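Local atomic coordinates of ATP-dependent RNA helicase HrpB (Escherichia coli, PDB entry 6EUD), a protein that hydrolyses ATP to ADP and phosphate and is a DExH-box RNA helicase that binds single-stranded RNA. Residues Ala11-Leu16 / Thr38-Gln43; Asp242-Pro247 / Pro263-Met268; Cys246-Ala251 / Val272-Ile277; Ile287-Asp292 / Pro332-His337. All blocks are in the same frame, centred on the assembly; numbering follows the deposited sequence.

Contact 1. Residues Ala11-Leu16 / Thr38-Gln43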
loop_
_atom_site.group_PDB
_atom_site.type_symbol
_atom_site.label_atom_id
_atom_site.label_comp_id
_atom_site.label_asym_id
_atom_site.label_seq_id
_atom_site.Cartn_x
_atom_site.Cartn_y
_atom_site.Cartn_z
ATOM N N ALA A 11 12.447 11.897 37.766
ATOM C CA ALA A 11 13.558 11.074 38.241
ATOM C C ALA A 11 14.479 10.627 37.112
ATOM O O ALA A 11 15.520 10.020 37.358
ATOM C CB ALA A 11 13.028 9.851 39.002
ATOM N N VAL A 12 14.100 10.933 35.877
ATOM C CA VAL A 12 14.862 10.480 34.723
ATOM C C VAL A 12 15.420 11.692 33.958
ATOM O O VAL A 12 16.265 11.551 33.073
ATOM C CB VAL A 12 13.983 9.576 33.814
ATOM C CG1 VAL A 12 12.931 10.388 33.067
ATOM C CG2 VAL A 12 14.836 8.768 32.861
ATOM N N LEU A 13 14.967 12.883 34.351
ATOM C CA LEU A 13 15.332 14.150 33.701
ATOM C C LEU A 13 16.836 14.447 33.596
ATOM O O LEU A 13 17.294 14.900 32.544
ATOM C CB LEU A 13 14.646 15.319 34.422
ATOM C CG LEU A 13 15.018 16.723 33.940
ATOM C CD1 LEU A 13 14.670 16.909 32.465
ATOM C CD2 LEU A 13 14.327 17.765 34.797
ATOM N N PRO A 14 17.608 14.219 34.677
ATOM C CA PRO A 14 19.039 14.503 34.530
ATOM C C PRO A 14 19.720 13.637 33.467
ATOM O O PRO A 14 20.536 14.151 32.704
ATOM C CB PRO A 14 19.602 14.206 35.925
ATOM C CG PRO A 14 18.431 14.370 36.843
ATOM C CD PRO A 14 17.268 13.845 36.062
ATOM N N GLU A 15 19.381 12.353 33.414
ATOM C CA GLU A 15 19.911 11.460 32.381
ATOM C C GLU A 15 19.571 11.970 30.982
ATOM O O GLU A 15 20.364 11.830 30.046
ATOM C CB GLU A 15 19.371 10.039 32.568
ATOM C CG GLU A 15 19.730 9.072 31.441
ATOM C CD GLU A 15 19.288 7.646 31.722
ATOM O OE1 GLU A 15 18.186 7.458 32.282
ATOM O OE2 GLU A 15 20.045 6.711 31.385
ATOM N N LEU A 16 18.386 12.566 30.859
ATOM C CA LEU A 16 17.885 13.076 29.586
ATOM C C LEU A 16 18.635 14.323 29.124
ATOM O O LEU A 16 18.968 14.455 27.944
ATOM C CB LEU A 16 16.393 13.392 29.690
ATOM C CG LEU A 16 15.665 13.478 28.351
ATOM C CD1 LEU A 16 15.728 12.142 27.633
ATOM C CD2 LEU A 16 14.233 13.928 28.545
ATOM N N THR A 38 2.869 16.272 29.836
ATOM C CA THR A 38 2.277 17.354 30.610
ATOM C C THR A 38 3.246 17.965 31.617
ATOM O O THR A 38 2.850 18.724 32.505
ATOM C CB THR A 38 1.026 16.862 31.358
ATOM O OG1 THR A 38 1.339 15.662 32.079
ATOM C CG2 THR A 38 -0.099 16.578 30.373
ATOM N N TRP A 39 4.523 17.636 31.483
ATOM C CA TRP A 39 5.512 18.199 32.379
ATOM C C TRP A 39 6.814 18.424 31.654
ATOM O O TRP A 39 7.232 19.562 31.479
ATOM C CB TRP A 39 5.734 17.289 33.588
ATOM C CG TRP A 39 6.507 17.941 34.686
ATOM C CD1 TRP A 39 6.038 18.869 35.564
ATOM C CD2 TRP A 39 7.876 17.707 35.041
ATOM N NE1 TRP A 39 7.028 19.235 36.439
ATOM C CE2 TRP A 39 8.167 18.533 36.145
ATOM C CE3 TRP A 39 8.886 16.879 34.535
ATOM C CZ2 TRP A 39 9.429 18.560 36.752
ATOM C CZ3 TRP A 39 10.144 16.907 35.146
ATOM C CH2 TRP A 39 10.399 17.742 36.238
ATOM N N LEU A 40 7.427 17.332 31.205
ATOM C CA LEU A 40 8.792 17.347 30.667
ATOM C C LEU A 40 9.158 18.486 29.679
ATOM O O LEU A 40 10.287 18.984 29.722
ATOM C CB LEU A 40 9.088 15.995 30.010
ATOM C CG LEU A 40 10.544 15.743 29.610
ATOM C CD1 LEU A 40 11.519 16.145 30.715
ATOM C CD2 LEU A 40 10.736 14.292 29.242
ATOM N N PRO A 41 8.229 18.900 28.790
ATOM C CA PRO A 41 8.579 20.007 27.885
ATOM C C PRO A 41 9.115 21.292 28.541
ATOM O O PRO A 41 10.139 21.799 28.090
ATOM C CB PRO A 41 7.252 20.291 27.180
ATOM C CG PRO A 41 6.607 18.970 27.110
ATOM C CD PRO A 41 6.957 18.270 28.390
ATOM N N LEU A 42 8.439 21.801 29.566
ATOM C CA LEU A 42 8.847 23.032 30.237
ATOM C C LEU A 42 10.284 22.983 30.753
ATOM O O LEU A 42 10.986 23.996 30.753
ATOM C CB LEU A 42 7.911 23.320 31.407
ATOM C CG LEU A 42 6.445 23.588 31.093
ATOM C CD1 LEU A 42 5.656 23.698 32.394
ATOM C CD2 LEU A 42 6.299 24.843 30.244
ATOM N N GLN A 43 10.718 21.808 31.204
ATOM C CA GLN A 43 12.035 21.677 31.833
ATOM C C GLN A 43 13.160 21.590 30.803
ATOM O O GLN A 43 14.315 21.890 31.104
ATOM C CB GLN A 43 12.080 20.466 32.792
ATOM C CG GLN A 43 11.165 20.559 34.049
ATOM C CD GLN A 43 9.682 20.831 33.766
ATOM O OE1 GLN A 43 9.238 20.800 32.624
ATOM N NE2 GLN A 43 8.929 21.148 34.812
#
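Leu13 and Leu16, one turn apart on helix 13-20, both meet Leu40 at the start of helix 40-45. The tight part of the contact lies here. Leu40 splits its two methyls between the partners. Its CD1 rests 3.7 Å from CD1 of Leu13, and its CD2 lies 3.6 Å from CD2 of Leu16. A trans chi1 of -170° carries the fork of Leu40 to the side of its carbonyl carbon and across to both leucines. Leu16 and Leu40 are buried. Val26 and Val177 of the nearby strands also touch Leu16, and Leu28 touches Leu40, so this end reaches the edge of the central sheet.

The other end is looser and nearer to solvent. CD2 of Leu13 approaches the indole of Trp39 obliquely, 4.2 Å from CH2, and lies 4.0 Å from CB of Gln43. The side chains of Leu13 and Trp39 cross at about a right angle, and both residues are partly exposed. Ala10 and Leu74 also touch the indole.

Segment 38-43 directly follows the predicted ATP-binding P-loop, residues 30-37, of the first RecA-like domain. The helix leaving that loop is thus packed against the N-terminal helix. Methyls and ring carbons do the work across this interface. It should hold by shape and exclusion of water, with little directional constraint from polar bonds.

Contact 2. Residues Asp242-Pro247 / Pro263-Met268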
loop_
_atom_site.group_PDB
_atom_site.type_symbol
_atom_site.label_atom_id
_atom_site.label_comp_id
_atom_site.label_asym_id
_atom_site.label_seq_id
_atom_site.Cartn_x
_atom_site.Cartn_y
_atom_site.Cartn_z
ATOM N N ASP A 242 -23.599 -4.999 41.557
ATOM C CA ASP A 242 -22.422 -4.246 41.969
ATOM C C ASP A 242 -21.556 -3.813 40.774
ATOM O O ASP A 242 -20.617 -3.028 40.928
ATOM C CB ASP A 242 -21.587 -5.071 42.954
ATOM C CG ASP A 242 -21.105 -6.369 42.361
ATOM O OD1 ASP A 242 -21.756 -6.869 41.422
ATOM O OD2 ASP A 242 -20.073 -6.893 42.831
ATOM N N VAL A 243 -21.872 -4.313 39.583
ATOM C CA VAL A 243 -21.038 -4.021 38.424
ATOM C C VAL A 243 -21.534 -2.801 37.667
ATOM O O VAL A 243 -22.656 -2.770 37.164
ATOM C CB VAL A 243 -20.961 -5.208 37.450
ATOM C CG1 VAL A 243 -20.108 -4.840 36.260
ATOM C CG2 VAL A 243 -20.383 -6.423 38.140
ATOM N N LEU A 244 -20.668 -1.802 37.596
ATOM C CA LEU A 244 -20.916 -0.565 36.878
ATOM C C LEU A 244 -20.274 -0.597 35.482
ATOM O O LEU A 244 -19.056 -0.735 35.345
ATOM C CB LEU A 244 -20.378 0.605 37.699
ATOM C CG LEU A 244 -20.502 2.022 37.170
ATOM C CD1 LEU A 244 -21.961 2.340 36.959
ATOM C CD2 LEU A 244 -19.889 2.961 38.188
ATOM N N LEU A 245 -21.105 -0.475 34.450
ATOM C CA LEU A 245 -20.625 -0.466 33.076
ATOM C C LEU A 245 -20.237 0.922 32.603
ATOM O O LEU A 245 -21.030 1.859 32.674
ATOM C CB LEU A 245 -21.679 -1.050 32.140
ATOM C CG LEU A 245 -21.986 -2.528 32.363
ATOM C CD1 LEU A 245 -22.920 -3.061 31.276
ATOM C CD2 LEU A 245 -20.700 -3.347 32.423
ATOM N N CYS A 246 -19.019 1.033 32.081
ATOM C CA CYS A 246 -18.452 2.316 31.678
ATOM C C CYS A 246 -17.838 2.275 30.303
ATOM O O CYS A 246 -16.659 1.965 30.173
ATOM C CB CYS A 246 -17.375 2.761 32.667
ATOM S SG CYS A 246 -17.889 2.692 34.375
ATOM N N PRO A 247 -18.624 2.600 29.270
ATOM C CA PRO A 247 -18.069 2.749 27.917
ATOM C C PRO A 247 -17.042 3.869 27.865
ATOM O O PRO A 247 -17.072 4.760 28.690
ATOM C CB PRO A 247 -19.294 3.087 27.062
ATOM C CG PRO A 247 -20.311 3.590 28.051
ATOM C CD PRO A 247 -20.079 2.814 29.299
ATOM N N PRO A 263 -11.327 5.311 39.573
ATOM C CA PRO A 263 -11.674 4.074 40.273
ATOM C C PRO A 263 -13.168 3.960 40.545
ATOM O O PRO A 263 -13.828 4.966 40.786
ATOM C CB PRO A 263 -10.886 4.180 41.580
ATOM C CG PRO A 263 -9.702 5.016 41.221
ATOM C CD PRO A 263 -10.220 6.025 40.235
ATOM N N ALA A 264 -13.685 2.739 40.468
ATOM C CA ALA A 264 -15.058 2.440 40.835
ATOM C C ALA A 264 -15.375 2.977 42.219
ATOM O O ALA A 264 -14.521 2.960 43.104
ATOM C CB ALA A 264 -15.300 0.946 40.790
ATOM N N PRO A 265 -16.602 3.475 42.405
ATOM C CA PRO A 265 -17.079 3.909 43.727
ATOM C C PRO A 265 -16.967 2.796 44.768
ATOM O O PRO A 265 -16.918 1.614 44.395
ATOM C CB PRO A 265 -18.542 4.268 43.471
ATOM C CG PRO A 265 -18.585 4.653 42.028
ATOM C CD PRO A 265 -17.559 3.795 41.331
ATOM N N GLN A 266 -16.936 3.166 46.050
ATOM C CA GLN A 266 -16.791 2.180 47.117
ATOM C C GLN A 266 -17.933 1.169 47.063
ATOM O O GLN A 266 -19.092 1.535 46.853
ATOM C CB GLN A 266 -16.733 2.862 48.492
ATOM C CG GLN A 266 -16.564 1.893 49.686
ATOM C CD GLN A 266 -15.219 1.131 49.685
ATOM O OE1 GLN A 266 -14.229 1.584 49.095
ATOM N NE2 GLN A 266 -15.188 -0.030 50.350
ATOM N N GLY A 267 -17.590 -0.106 47.220
ATOM C CA GLY A 267 -18.574 -1.174 47.236
ATOM C C GLY A 267 -18.858 -1.767 45.868
ATOM O O GLY A 267 -19.540 -2.791 45.751
ATOM N N MET A 268 -18.338 -1.134 44.825
ATOM C CA MET A 268 -18.627 -1.590 43.477
ATOM C C MET A 268 -17.368 -1.802 42.630
ATOM O O MET A 268 -16.271 -1.401 43.001
ATOM C CB MET A 268 -19.568 -0.598 42.797
ATOM C CG MET A 268 -20.937 -0.489 43.487
ATOM S SD MET A 268 -22.079 0.433 42.464
ATOM C CE MET A 268 -21.122 1.917 42.177
#
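Leu244 reaches the loop at residues 263-268 through one methyl. Its CD2 lies 4.0 Å from CD of Pro265 and 4.3 Å from CE of Met268. These are the apolar contacts of the pair. CG of Leu244 is trans to the backbone N (chi1 180°), which places CD2 against Pro265 and Met268. The leucine and the proline ring cross at about a right angle. The Met268 chain runs out extended and then bends at chi3 (-53°), which turns CE back to the leucine.

The second kind is carbon against backbone oxygen. The carbonyl O of Asp242 sits 3.2 Å from CB of Met268 and 3.6 Å from its CG, a close fit. CB of Asp242 lies further off, 4.1 Å from the O of Gly267.

The loop links helix 256-261 to strand 269-274 in a beta-alpha-beta unit of the second RecA-like domain. It packs on the beginning of strand 243-248, the first strand of that unit, at the protein surface.

Met268 N donates to Pro265 O at 3.1 Å, within the loop, and closes a type II turn. Gly267 takes the third position of this turn, with a positive phi of 90°. Just after the loop, Arg269 makes backbone hydrogen bonds with Asp242 and Leu244, where the parallel pairing of the two strands begins.

Contact 3. Residues Cys246-Ala251 / Val272-Ile277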
loop_
_atom_site.group_PDB
_atom_site.type_symbol
_atom_site.label_atom_id
_atom_site.label_comp_id
_atom_site.label_asym_id
_atom_site.label_seq_id
_atom_site.Cartn_x
_atom_site.Cartn_y
_atom_site.Cartn_z
ATOM N N CYS A 246 -19.019 1.033 32.081
ATOM C CA CYS A 246 -18.452 2.316 31.678
ATOM C C CYS A 246 -17.838 2.275 30.303
ATOM O O CYS A 246 -16.659 1.965 30.173
ATOM C CB CYS A 246 -17.375 2.761 32.667
ATOM S SG CYS A 246 -17.889 2.692 34.375
ATOM N N PRO A 247 -18.624 2.600 29.270
ATOM C CA PRO A 247 -18.069 2.749 27.917
ATOM C C PRO A 247 -17.042 3.869 27.865
ATOM O O PRO A 247 -17.072 4.760 28.690
ATOM C CB PRO A 247 -19.294 3.087 27.062
ATOM C CG PRO A 247 -20.311 3.590 28.051
ATOM C CD PRO A 247 -20.079 2.814 29.299
ATOM N N LEU A 248 -16.133 3.811 26.907
ATOM C CA LEU A 248 -15.097 4.819 26.786
ATOM C C LEU A 248 -14.727 5.034 25.328
ATOM O O LEU A 248 -13.940 4.278 24.741
ATOM C CB LEU A 248 -13.857 4.432 27.591
ATOM C CG LEU A 248 -12.824 5.551 27.696
ATOM C CD1 LEU A 248 -13.468 6.736 28.341
ATOM C CD2 LEU A 248 -11.639 5.119 28.501
ATOM N N TYR A 249 -15.337 6.063 24.752
ATOM C CA TYR A 249 -14.934 6.583 23.453
ATOM C C TYR A 249 -14.975 8.109 23.470
ATOM O O TYR A 249 -15.686 8.701 24.286
ATOM C CB TYR A 249 -15.815 6.025 22.337
ATOM C CG TYR A 249 -17.278 5.825 22.669
ATOM C CD1 TYR A 249 -17.710 4.678 23.317
ATOM C CD2 TYR A 249 -18.236 6.747 22.277
ATOM C CE1 TYR A 249 -19.056 4.472 23.600
ATOM C CE2 TYR A 249 -19.588 6.545 22.550
ATOM C CZ TYR A 249 -19.988 5.409 23.211
ATOM O OH TYR A 249 -21.318 5.197 23.488
ATOM N N GLY A 250 -14.200 8.731 22.577
ATOM C CA GLY A 250 -14.090 10.181 22.504
ATOM C C GLY A 250 -15.404 10.947 22.425
ATOM O O GLY A 250 -15.508 12.068 22.923
ATOM N N ALA A 251 -16.416 10.336 21.817
ATOM C CA ALA A 251 -17.694 11.008 21.600
ATOM C C ALA A 251 -18.618 10.941 22.813
ATOM O O ALA A 251 -19.830 11.137 22.687
ATOM C CB ALA A 251 -18.393 10.411 20.382
ATOM N N VAL A 272 -14.757 -1.411 32.126
ATOM C CA VAL A 272 -14.508 -0.351 31.176
ATOM C C VAL A 272 -14.408 -0.964 29.797
ATOM O O VAL A 272 -13.569 -1.825 29.543
ATOM C CB VAL A 272 -13.231 0.443 31.514
ATOM C CG1 VAL A 272 -12.991 1.507 30.490
ATOM C CG2 VAL A 272 -13.363 1.083 32.867
ATOM N N LEU A 273 -15.301 -0.537 28.914
ATOM C CA LEU A 273 -15.329 -1.017 27.546
ATOM C C LEU A 273 -14.662 0.049 26.677
ATOM O O LEU A 273 -15.170 1.152 26.530
ATOM C CB LEU A 273 -16.767 -1.305 27.094
ATOM C CG LEU A 273 -17.688 -2.201 27.948
ATOM C CD1 LEU A 273 -18.456 -1.401 29.012
ATOM C CD2 LEU A 273 -18.656 -3.010 27.071
ATOM N N ALA A 274 -13.513 -0.277 26.107
ATOM C CA ALA A 274 -12.714 0.722 25.414
ATOM C C ALA A 274 -12.171 0.201 24.099
ATOM O O ALA A 274 -12.110 -1.019 23.876
ATOM C CB ALA A 274 -11.561 1.190 26.313
ATOM N N THR A 275 -11.782 1.134 23.232
ATOM C CA THR A 275 -10.983 0.835 22.047
ATOM C C THR A 275 -9.512 0.874 22.430
ATOM O O THR A 275 -9.190 1.204 23.576
ATOM C CB THR A 275 -11.231 1.846 20.939
ATOM O OG1 THR A 275 -10.840 3.137 21.416
ATOM C CG2 THR A 275 -12.701 1.875 20.566
ATOM N N ASN A 276 -8.607 0.605 21.483
ATOM C CA ASN A 276 -7.182 0.543 21.839
ATOM C C ASN A 276 -6.544 1.887 22.224
ATOM O O ASN A 276 -5.341 1.963 22.455
ATOM C CB ASN A 276 -6.364 -0.118 20.721
ATOM C CG ASN A 276 -6.507 0.572 19.392
ATOM O OD1 ASN A 276 -7.134 1.632 19.274
ATOM N ND2 ASN A 276 -5.927 -0.038 18.365
ATOM N N ILE A 277 -7.346 2.935 22.345
ATOM C CA ILE A 277 -6.837 4.163 22.937
ATOM C C ILE A 277 -6.462 3.924 24.406
ATOM O O ILE A 277 -5.695 4.687 24.992
ATOM C CB ILE A 277 -7.854 5.303 22.853
ATOM C CG1 ILE A 277 -8.964 5.103 23.883
ATOM C CG2 ILE A 277 -8.432 5.371 21.449
ATOM C CD1 ILE A 277 -9.781 6.339 24.127
#
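Leu248, Leu273 and Cys246 lose the most surface where strand 243-248 pairs with strand 269-274. Leu248 lies on the face of the sheet shared with Cys246, Val272 and Ala274. Its CB sits 4.2 Å from CB of Ala274 and equally far from CG1 of Val272. Ala260 of helix 256-261 touches both Leu248 and Val272 on this face, and Ile284 also reaches both. The backbone N of Leu248 gives a weak, bent hydrogen bond to Leu273 O, 2.9 Å long.

Leu273 points to the face that it shares with Pro247. Its CG lies beside the backbone N (chi1 -52°), which swings the side chain over the neighbouring strand. There CD1 of Leu273 lies 3.9 Å from the carbonyl C of Cys246. Ile228 of helix 225-236 touches both Leu273 and Pro247 here.

The two strands and the intervening helix 256-261 form a beta-alpha-beta crossover. This is the repeating element of a RecA-like domain, here the second one of the helicase. The strands run parallel, with 21° between their axes.

Cys246 contributes mainly through its carbonyl. Leu273 N donates to Cys246 O at 3.1 Å, from 44° above the carbonyl plane. The same oxygen takes a CA-H contact from Val272, 3.3 Å from its CA. Cys246 CB is 4.4 Å from Val272 CG2. Pro247 has no N-H to offer, and none is needed toward this neighbour. Leu273 bonds instead to Cys246 and Leu248, the residues on either side of the proline.

Contact 4. Residues Ile287-Asp292 / Pro332-His337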
loop_
_atom_site.group_PDB
_atom_site.type_symbol
_atom_site.label_atom_id
_atom_site.label_comp_id
_atom_site.label_asym_id
_atom_site.label_seq_id
_atom_site.Cartn_x
_atom_site.Cartn_y
_atom_site.Cartn_z
ATOM N N ILE A 287 -7.705 -0.972 37.726
ATOM C CA ILE A 287 -7.846 -2.170 36.897
ATOM C C ILE A 287 -6.863 -3.253 37.302
ATOM O O ILE A 287 -5.679 -2.966 37.456
ATOM C CB ILE A 287 -7.647 -1.832 35.390
ATOM C CG1 ILE A 287 -8.627 -0.732 34.963
ATOM C CG2 ILE A 287 -7.827 -3.076 34.527
ATOM C CD1 ILE A 287 -10.124 -1.160 34.999
ATOM N N ARG A 288 -7.347 -4.486 37.481
ATOM C CA ARG A 288 -6.448 -5.651 37.625
ATOM C C ARG A 288 -6.892 -6.839 36.740
ATOM O O ARG A 288 -6.235 -7.866 36.698
ATOM C CB ARG A 288 -6.340 -6.089 39.098
ATOM C CG ARG A 288 -7.509 -6.874 39.611
ATOM C CD ARG A 288 -7.223 -7.502 40.982
ATOM N NE ARG A 288 -6.228 -8.576 40.916
ATOM C CZ ARG A 288 -6.515 -9.878 40.893
ATOM N NH1 ARG A 288 -7.772 -10.293 40.924
ATOM N NH2 ARG A 288 -5.537 -10.770 40.844
ATOM N N LEU A 289 -8.002 -6.677 36.021
ATOM C CA LEU A 289 -8.477 -7.661 35.037
ATOM C C LEU A 289 -8.575 -7.031 33.646
ATOM O O LEU A 289 -9.151 -5.958 33.486
ATOM C CB LEU A 289 -9.848 -8.210 35.432
ATOM C CG LEU A 289 -9.976 -8.753 36.863
ATOM C CD1 LEU A 289 -11.399 -9.201 37.131
ATOM C CD2 LEU A 289 -8.992 -9.885 37.097
ATOM N N VAL A 290 -8.016 -7.697 32.641
ATOM C CA VAL A 290 -8.213 -7.288 31.267
ATOM C C VAL A 290 -8.898 -8.410 30.448
ATOM O O VAL A 290 -8.614 -9.610 30.600
ATOM C CB VAL A 290 -6.866 -6.872 30.628
ATOM C CG1 VAL A 290 -6.920 -6.903 29.106
ATOM C CG2 VAL A 290 -6.430 -5.480 31.145
ATOM N N VAL A 291 -9.832 -8.011 29.597
ATOM C CA VAL A 291 -10.347 -8.921 28.599
ATOM C C VAL A 291 -10.061 -8.303 27.252
ATOM O O VAL A 291 -10.497 -7.201 26.947
ATOM C CB VAL A 291 -11.865 -9.224 28.765
ATOM C CG1 VAL A 291 -12.350 -10.127 27.628
ATOM C CG2 VAL A 291 -12.141 -9.872 30.135
ATOM N N ASP A 292 -9.310 -9.042 26.451
ATOM C CA ASP A 292 -8.804 -8.576 25.176
ATOM C C ASP A 292 -9.401 -9.405 24.025
ATOM O O ASP A 292 -9.100 -10.617 23.877
ATOM C CB ASP A 292 -7.265 -8.644 25.176
ATOM C CG ASP A 292 -6.665 -8.381 23.804
ATOM O OD1 ASP A 292 -7.247 -7.590 23.026
ATOM O OD2 ASP A 292 -5.608 -8.973 23.501
ATOM N N PRO A 332 -0.760 -7.404 41.085
ATOM C CA PRO A 332 -0.778 -8.563 40.182
ATOM C C PRO A 332 -2.162 -8.785 39.597
ATOM O O PRO A 332 -3.165 -8.777 40.336
ATOM C CB PRO A 332 -0.391 -9.728 41.089
ATOM C CG PRO A 332 0.448 -9.087 42.145
ATOM C CD PRO A 332 -0.159 -7.740 42.389
ATOM N N GLY A 333 -2.206 -8.994 38.284
ATOM C CA GLY A 333 -3.459 -9.008 37.565
ATOM C C GLY A 333 -3.608 -10.208 36.677
ATOM O O GLY A 333 -2.815 -11.134 36.724
ATOM N N ILE A 334 -4.661 -10.187 35.872
ATOM C CA ILE A 334 -5.035 -11.297 35.011
ATOM C C ILE A 334 -5.526 -10.732 33.681
ATOM O O ILE A 334 -6.307 -9.777 33.660
ATOM C CB ILE A 334 -6.151 -12.163 35.640
ATOM C CG1 ILE A 334 -5.787 -12.584 37.066
ATOM C CG2 ILE A 334 -6.473 -13.383 34.774
ATOM C CD1 ILE A 334 -6.919 -13.295 37.778
ATOM N N SER A 335 -5.066 -11.321 32.584
ATOM C CA SER A 335 -5.478 -10.914 31.248
ATOM C C SER A 335 -6.041 -12.119 30.494
ATOM O O SER A 335 -5.393 -13.167 30.410
ATOM C CB SER A 335 -4.298 -10.315 30.484
ATOM O OG SER A 335 -4.667 -9.857 29.196
ATOM N N LEU A 336 -7.256 -11.976 29.972
ATOM C CA LEU A 336 -7.888 -13.019 29.175
ATOM C C LEU A 336 -7.988 -12.607 27.687
ATOM O O LEU A 336 -8.668 -11.623 27.338
ATOM C CB LEU A 336 -9.284 -13.344 29.740
ATOM C CG LEU A 336 -10.138 -14.329 28.926
ATOM C CD1 LEU A 336 -9.468 -15.719 28.823
ATOM C CD2 LEU A 336 -11.548 -14.463 29.498
ATOM N N HIS A 337 -7.305 -13.343 26.816
ATOM C CA HIS A 337 -7.343 -13.044 25.394
ATOM C C HIS A 337 -8.344 -13.949 24.681
ATOM O O HIS A 337 -8.258 -15.164 24.771
ATOM C CB HIS A 337 -5.935 -13.168 24.799
ATOM C CG HIS A 337 -4.912 -12.307 25.503
ATOM N ND1 HIS A 337 -4.684 -10.983 25.172
ATOM C CD2 HIS A 337 -4.083 -12.575 26.542
ATOM C CE1 HIS A 337 -3.751 -10.479 25.958
ATOM N NE2 HIS A 337 -3.367 -11.427 26.800
#
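Pro332 O is gripped by two nitrogens of one guanidinium. NE and NH2 of Arg288 each donate to it at 3.1 Å, side-on, with the oxygen near the guanidinium plane. NE comes in the carbonyl plane, while NH2 stands above it. The Arg288 chain bends at chi3 (-69°) to present this edge. NH1 bonds to Ser215 O, so the group ties two backbone oxygens together. A leucine here would probably leave both carbonyls without these donors and set the loop around Pro332 freer to move.

Beyond this, the strands form a regular parallel ladder. Leu336 N donates to Val290 O and Asp292 N to Leu336 O, each at 2.8 Å and almost straight. Leu289 and Ile334 lie side by side on one face, with CD2 of the first 3.9 Å from CB of the second.

At the far end, His337 ND1 donates to Asp292 OD2 at 2.8 Å. The oxygen lies in the ring plane and uses its anti lone pair. Carboxylate and ring planes stand 85° apart. OD1 of Asp292 takes a salt bridge from Arg323 and a bond from Ala294 N. NE2 of His337 is hydrogen-bonded to Arg188, so both buried polar groups have second partners.

The pair lies inside the sheet of the second RecA-like domain. Strand 217-221 flanks 287-292, and strand 186-190 flanks 333-337. Met210 of helix 199-213 packs on Val291, Ile334 and Leu336. On the other face, helix 317-325 meets Asp292, Ser335 and His337.

Overall arrangement
Contact 1 belongs to the first RecA-like domain, and contacts 2, 3 and 4 to the second. The centres of contacts 1 and 3 are 30 Å apart, their nearest atoms about 14 Å. Contacts 2 and 3 share Cys246 and Pro247, the later part of one strand, and their centres are 15 Å apart. Contact 4 lies elsewhere in the same sheet, its nearest atoms about 4 Å from contact 3 and about 7 Å from contact 2. The Trp39 side chain of contact 1 is about 5 Å from Gly35 of the predicted ATP site. The side chain of Leu248 in contact 3 lies about 11 Å from that of Thr32 in the same predicted site. Contacts 2 and 4 are away from it.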